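Local coordinates for haloacid delahogenase-like family hydrolase (Xanthomonas campestris pv. campestris, PDB 2PKE), which is probably a magnesium-dependent phosphatase of the haloacid dehalogenase-like hydrolase family, binding its metal at a strand end of a parallel sheet, at residues S161-S173 with L189-G201. Residues are numbered along the deposited sequence; the frame is centred on the assembly and turned at random.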
loop_
_atom_site.group_PDB
_atom_site.type_symbol
_atom_site.label_atom_id
_atom_site.label_comp_id
_atom_site.label_asym_id
_atom_site.label_seq_id
_atom_site.Cartn_x
_atom_site.Cartn_y
_atom_site.Cartn_z
ATOM N N SER A 161 -0.043 -5.422 -5.277
ATOM C CA SER A 161 0.513 -6.461 -4.379
ATOM C C SER A 161 1.378 -7.485 -5.121
ATOM O O SER A 161 2.400 -7.996 -4.580
ATOM C CB SER A 161 -0.632 -7.122 -3.621
ATOM O OG SER A 161 -0.988 -6.243 -2.547
ATOM N N GLU A 162 0.989 -7.776 -6.367
ATOM C CA GLU A 162 1.774 -8.688 -7.181
ATOM C C GLU A 162 1.631 -8.271 -8.620
ATOM O O GLU A 162 0.569 -7.794 -9.035
ATOM C CB GLU A 162 1.370 -10.151 -7.031
ATOM C CG GLU A 162 2.237 -11.147 -7.845
ATOM C CD GLU A 162 3.676 -11.085 -7.442
ATOM O OE1 GLU A 162 4.425 -10.264 -7.996
ATOM O OE2 GLU A 162 4.055 -11.801 -6.495
ATOM N N LYS A 163 2.714 -8.461 -9.357
ATOM C CA LYS A 163 2.758 -8.197 -10.796
ATOM C C LYS A 163 2.509 -9.522 -11.536
ATOM O O LYS A 163 3.379 -10.323 -11.706
ATOM C CB LYS A 163 4.092 -7.604 -11.192
ATOM C CG LYS A 163 4.118 -6.064 -11.123
ATOM C CD LYS A 163 5.497 -5.531 -11.510
ATOM C CE LYS A 163 5.514 -4.033 -11.596
ATOM N NZ LYS A 163 6.935 -3.528 -11.648
ATOM N N ASP A 164 1.274 -9.737 -11.914
ATOM C CA ASP A 164 0.871 -10.964 -12.568
ATOM C C ASP A 164 -0.122 -10.596 -13.638
ATOM O O ASP A 164 -0.619 -9.467 -13.638
ATOM C CB ASP A 164 0.361 -11.995 -11.544
ATOM C CG ASP A 164 -0.791 -11.493 -10.668
ATOM O OD1 ASP A 164 -1.586 -10.629 -11.069
ATOM O OD2 ASP A 164 -0.915 -12.037 -9.541
ATOM N N PRO A 165 -0.415 -11.529 -14.568
ATOM C CA PRO A 165 -1.289 -11.153 -15.696
ATOM C C PRO A 165 -2.626 -10.569 -15.280
ATOM O O PRO A 165 -3.096 -9.594 -15.878
ATOM C CB PRO A 165 -1.421 -12.478 -16.521
ATOM C CG PRO A 165 -0.227 -13.281 -16.110
ATOM C CD PRO A 165 0.047 -12.928 -14.680
ATOM N N GLN A 166 -3.206 -11.107 -14.215
ATOM C CA GLN A 166 -4.522 -10.666 -13.768
ATOM C C GLN A 166 -4.447 -9.212 -13.316
ATOM O O GLN A 166 -5.343 -8.398 -13.590
ATOM C CB GLN A 166 -5.024 -11.519 -12.600
ATOM C CG GLN A 166 -4.904 -13.016 -12.783
ATOM C CD GLN A 166 -3.575 -13.616 -12.274
ATOM O OE1 GLN A 166 -2.549 -13.535 -12.949
ATOM N NE2 GLN A 166 -3.624 -14.295 -11.126
ATOM N N THR A 167 -3.393 -8.896 -12.582
ATOM C CA THR A 167 -3.188 -7.528 -12.087
ATOM C C THR A 167 -2.980 -6.526 -13.226
ATOM O O THR A 167 -3.600 -5.452 -13.254
ATOM C CB THR A 167 -2.035 -7.451 -11.081
ATOM O OG1 THR A 167 -2.349 -8.297 -9.973
ATOM C CG2 THR A 167 -1.861 -6.040 -10.568
ATOM N N TYR A 168 -2.075 -6.858 -14.130
ATOM C CA TYR A 168 -1.871 -6.016 -15.274
ATOM C C TYR A 168 -3.166 -5.818 -16.043
ATOM O O TYR A 168 -3.495 -4.686 -16.400
ATOM C CB TYR A 168 -0.758 -6.526 -16.148
ATOM C CG TYR A 168 0.647 -6.234 -15.676
ATOM C CD1 TYR A 168 1.185 -4.947 -15.745
ATOM C CD2 TYR A 168 1.465 -7.261 -15.204
ATOM C CE1 TYR A 168 2.553 -4.710 -15.306
ATOM C CE2 TYR A 168 2.789 -7.029 -14.813
ATOM C CZ TYR A 168 3.304 -5.746 -14.862
ATOM O OH TYR A 168 4.606 -5.494 -14.477
ATOM N N ALA A 169 -3.948 -6.890 -16.254
ATOM C CA ALA A 169 -5.237 -6.763 -16.976
ATOM C C ALA A 169 -6.218 -5.823 -16.244
ATOM O O ALA A 169 -6.918 -5.022 -16.866
ATOM C CB ALA A 169 -5.860 -8.145 -17.164
ATOM N N ARG A 170 -6.223 -5.920 -14.920
ATOM C CA ARG A 170 -7.065 -5.086 -14.104
ATOM C C ARG A 170 -6.668 -3.610 -14.274
ATOM O O ARG A 170 -7.533 -2.741 -14.502
ATOM C CB ARG A 170 -6.969 -5.533 -12.659
ATOM C CG ARG A 170 -7.631 -4.547 -11.723
ATOM C CD ARG A 170 -7.451 -4.877 -10.263
ATOM N NE ARG A 170 -6.122 -4.691 -9.662
ATOM C CZ ARG A 170 -5.391 -3.563 -9.603
ATOM N NH1 ARG A 170 -5.775 -2.431 -10.193
ATOM N NH2 ARG A 170 -4.227 -3.590 -8.942
ATOM N N VAL A 171 -5.360 -3.342 -14.247
ATOM C CA VAL A 171 -4.859 -1.971 -14.390
ATOM C C VAL A 171 -5.314 -1.440 -15.741
ATOM O O VAL A 171 -5.919 -0.350 -15.825
ATOM C CB VAL A 171 -3.330 -1.890 -14.251
ATOM C CG1 VAL A 171 -2.811 -0.499 -14.593
ATOM C CG2 VAL A 171 -2.905 -2.286 -12.847
ATOM N N LEU A 172 -5.089 -2.213 -16.800
ATOM C CA LEU A 172 -5.531 -1.788 -18.123
ATOM C C LEU A 172 -7.017 -1.616 -18.274
ATOM O O LEU A 172 -7.467 -0.763 -19.050
ATOM C CB LEU A 172 -5.012 -2.740 -19.211
ATOM C CG LEU A 172 -3.497 -2.756 -19.428
ATOM C CD1 LEU A 172 -3.124 -3.621 -20.649
ATOM C CD2 LEU A 172 -2.894 -1.355 -19.548
ATOM N N SER A 173 -7.798 -2.428 -17.581
ATOM C CA SER A 173 -9.254 -2.305 -17.684
ATOM C C SER A 173 -9.714 -0.945 -17.154
ATOM O O SER A 173 -10.660 -0.336 -17.668
ATOM C CB SER A 173 -9.974 -3.428 -16.920
ATOM O OG SER A 173 -9.969 -3.152 -15.530
ATOM N N LEU A 189 12.334 -9.481 -16.245
ATOM C CA LEU A 189 11.595 -10.341 -17.163
ATOM C C LEU A 189 10.398 -11.013 -16.462
ATOM O O LEU A 189 9.295 -10.936 -16.949
ATOM C CB LEU A 189 12.521 -11.432 -17.738
ATOM C CG LEU A 189 13.219 -11.234 -19.102
ATOM C CD1 LEU A 189 13.714 -12.590 -19.668
ATOM C CD2 LEU A 189 12.332 -10.565 -20.096
ATOM N N ARG A 190 10.634 -11.663 -15.330
ATOM C CA ARG A 190 9.580 -12.378 -14.601
ATOM C C ARG A 190 8.414 -11.485 -14.195
ATOM O O ARG A 190 7.277 -11.876 -14.338
ATOM C CB ARG A 190 10.160 -13.043 -13.331
ATOM C CG ARG A 190 9.602 -14.449 -12.996
ATOM C CD ARG A 190 10.427 -15.152 -11.876
ATOM N N SER A 191 8.695 -10.289 -13.660
ATOM C CA SER A 191 7.643 -9.399 -13.121
ATOM C C SER A 191 7.155 -8.302 -14.038
ATOM O O SER A 191 5.996 -7.892 -13.966
ATOM C CB SER A 191 8.137 -8.728 -11.839
ATOM O OG SER A 191 8.138 -9.665 -10.821
ATOM N N ASP A 192 8.052 -7.738 -14.839
ATOM C CA ASP A 192 7.721 -6.564 -15.590
ATOM C C ASP A 192 7.260 -6.942 -17.000
ATOM O O ASP A 192 6.256 -6.452 -17.486
ATOM C CB ASP A 192 8.910 -5.579 -15.599
ATOM C CG ASP A 192 9.266 -5.092 -14.195
ATOM O OD1 ASP A 192 8.311 -4.812 -13.423
ATOM O OD2 ASP A 192 10.466 -4.989 -13.848
ATOM N N VAL A 193 7.984 -7.832 -17.632
ATOM C CA VAL A 193 7.818 -8.085 -19.053
ATOM C C VAL A 193 6.908 -9.308 -19.324
ATOM O O VAL A 193 5.952 -9.228 -20.100
ATOM C CB VAL A 193 9.239 -8.213 -19.704
ATOM C CG1 VAL A 193 9.170 -8.725 -21.175
ATOM C CG2 VAL A 193 9.999 -6.876 -19.611
ATOM N N GLU A 194 7.201 -10.438 -18.702
ATOM C CA GLU A 194 6.527 -11.684 -19.053
ATOM C C GLU A 194 5.014 -11.616 -18.822
ATOM O O GLU A 194 4.261 -12.046 -19.669
ATOM C CB GLU A 194 7.103 -12.872 -18.283
ATOM C CG GLU A 194 8.455 -13.394 -18.735
ATOM C CD GLU A 194 8.963 -14.537 -17.813
ATOM O OE1 GLU A 194 8.100 -15.160 -17.113
ATOM O OE2 GLU A 194 10.203 -14.805 -17.807
ATOM N N PRO A 195 4.556 -11.083 -17.676
ATOM C CA PRO A 195 3.087 -11.008 -17.467
ATOM C C PRO A 195 2.332 -10.106 -18.443
ATOM O O PRO A 195 1.167 -10.353 -18.742
ATOM C CB PRO A 195 2.980 -10.463 -16.057
ATOM C CG PRO A 195 4.307 -10.788 -15.402
ATOM C CD PRO A 195 5.292 -10.650 -16.486
ATOM N N VAL A 196 2.991 -9.069 -18.940
ATOM C CA VAL A 196 2.390 -8.167 -19.913
ATOM C C VAL A 196 2.342 -8.855 -21.295
ATOM O O VAL A 196 1.350 -8.724 -22.008
ATOM C CB VAL A 196 3.164 -6.806 -19.956
ATOM C CG1 VAL A 196 2.619 -5.866 -21.092
ATOM C CG2 VAL A 196 3.086 -6.133 -18.598
ATOM N N LEU A 197 3.427 -9.519 -21.691
ATOM C CA LEU A 197 3.431 -10.341 -22.905
ATOM C C LEU A 197 2.307 -11.354 -22.798
ATOM O O LEU A 197 1.558 -11.556 -23.737
ATOM C CB LEU A 197 4.777 -11.048 -23.131
ATOM C CG LEU A 197 5.992 -10.117 -23.358
ATOM C CD1 LEU A 197 7.251 -10.891 -23.627
ATOM C CD2 LEU A 197 5.694 -9.188 -24.459
ATOM N N ALA A 198 2.134 -11.934 -21.621
ATOM C CA ALA A 198 1.096 -12.962 -21.427
ATOM C C ALA A 198 -0.336 -12.522 -21.668
ATOM O O ALA A 198 -1.152 -13.322 -22.095
ATOM C CB ALA A 198 1.227 -13.563 -19.999
ATOM N N ILE A 199 -0.658 -11.260 -21.392
ATOM C CA ILE A 199 -2.004 -10.713 -21.639
ATOM C C ILE A 199 -2.156 -10.022 -22.994
ATOM O O ILE A 199 -3.233 -9.540 -23.328
ATOM C CB ILE A 199 -2.480 -9.766 -20.527
ATOM C CG1 ILE A 199 -1.641 -8.479 -20.486
ATOM C CG2 ILE A 199 -2.530 -10.501 -19.137
ATOM C CD1 ILE A 199 -2.308 -7.394 -19.606
ATOM N N GLY A 200 -1.088 -10.037 -23.785
ATOM C CA GLY A 200 -1.105 -9.535 -25.151
ATOM C C GLY A 200 -0.425 -8.184 -25.341
ATOM O O GLY A 200 -0.584 -7.559 -26.379
ATOM N N GLY A 201 0.339 -7.753 -24.346
ATOM C CA GLY A 201 1.025 -6.441 -24.404
ATOM C C GLY A 201 2.421 -6.553 -24.968
ATOM O O GLY A 201 2.821 -7.583 -25.527
#
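Pro165 lies against Pro195 where helices 165-173 and 189-198 meet. Their axes approach to 8.7 Å and cross at -72°. Helix 189-198 starts with a wider pi-type turn and is kinked at Pro195 and Val196: Pro195 N carries no hydrogen to donate, and Val196 N makes only a weak bond, to Val193 O. The Tyr168 side chain carries the middle of the contact. Val196 CG2 sits over the ring centre in a CH-pi contact, 3.5 Å from the centroid. Pro195 CB meets the ring obliquely, 3.6 Å from Tyr168 CD2. At the ring edge Tyr168 OH donates to Ser191 O over 2.8 Å, with a C=O...donor angle of 137°. Toward Gly200, Ile199 packs on helix 165-173. Its CG2 presses on Pro165 CB at a tight 3.5 Å, and its CD1 reaches Tyr168 CB, Ala169 and Leu172. Asp164 caps helix 165-173, OD1 taking both Thr167 N and Thr167 OG1. Lys163 stretches its chain past Ser191 O, extended beyond CG, and NZ forms a salt bridge with Asp192 OD1 at 2.6 Å. The same NZ pairs with Asp19, a magnesium ligand, and hydrogen-bonds to Ile133 O. Asp192 OD2 accepts from Ser188 N, so both carboxylate oxygens are held. Lys163 between Asp19 and Asp192, beside the magnesium site of Asp19, Asp21 and Asn187, is consistent with the active site of the HAD Rossmann-like fold.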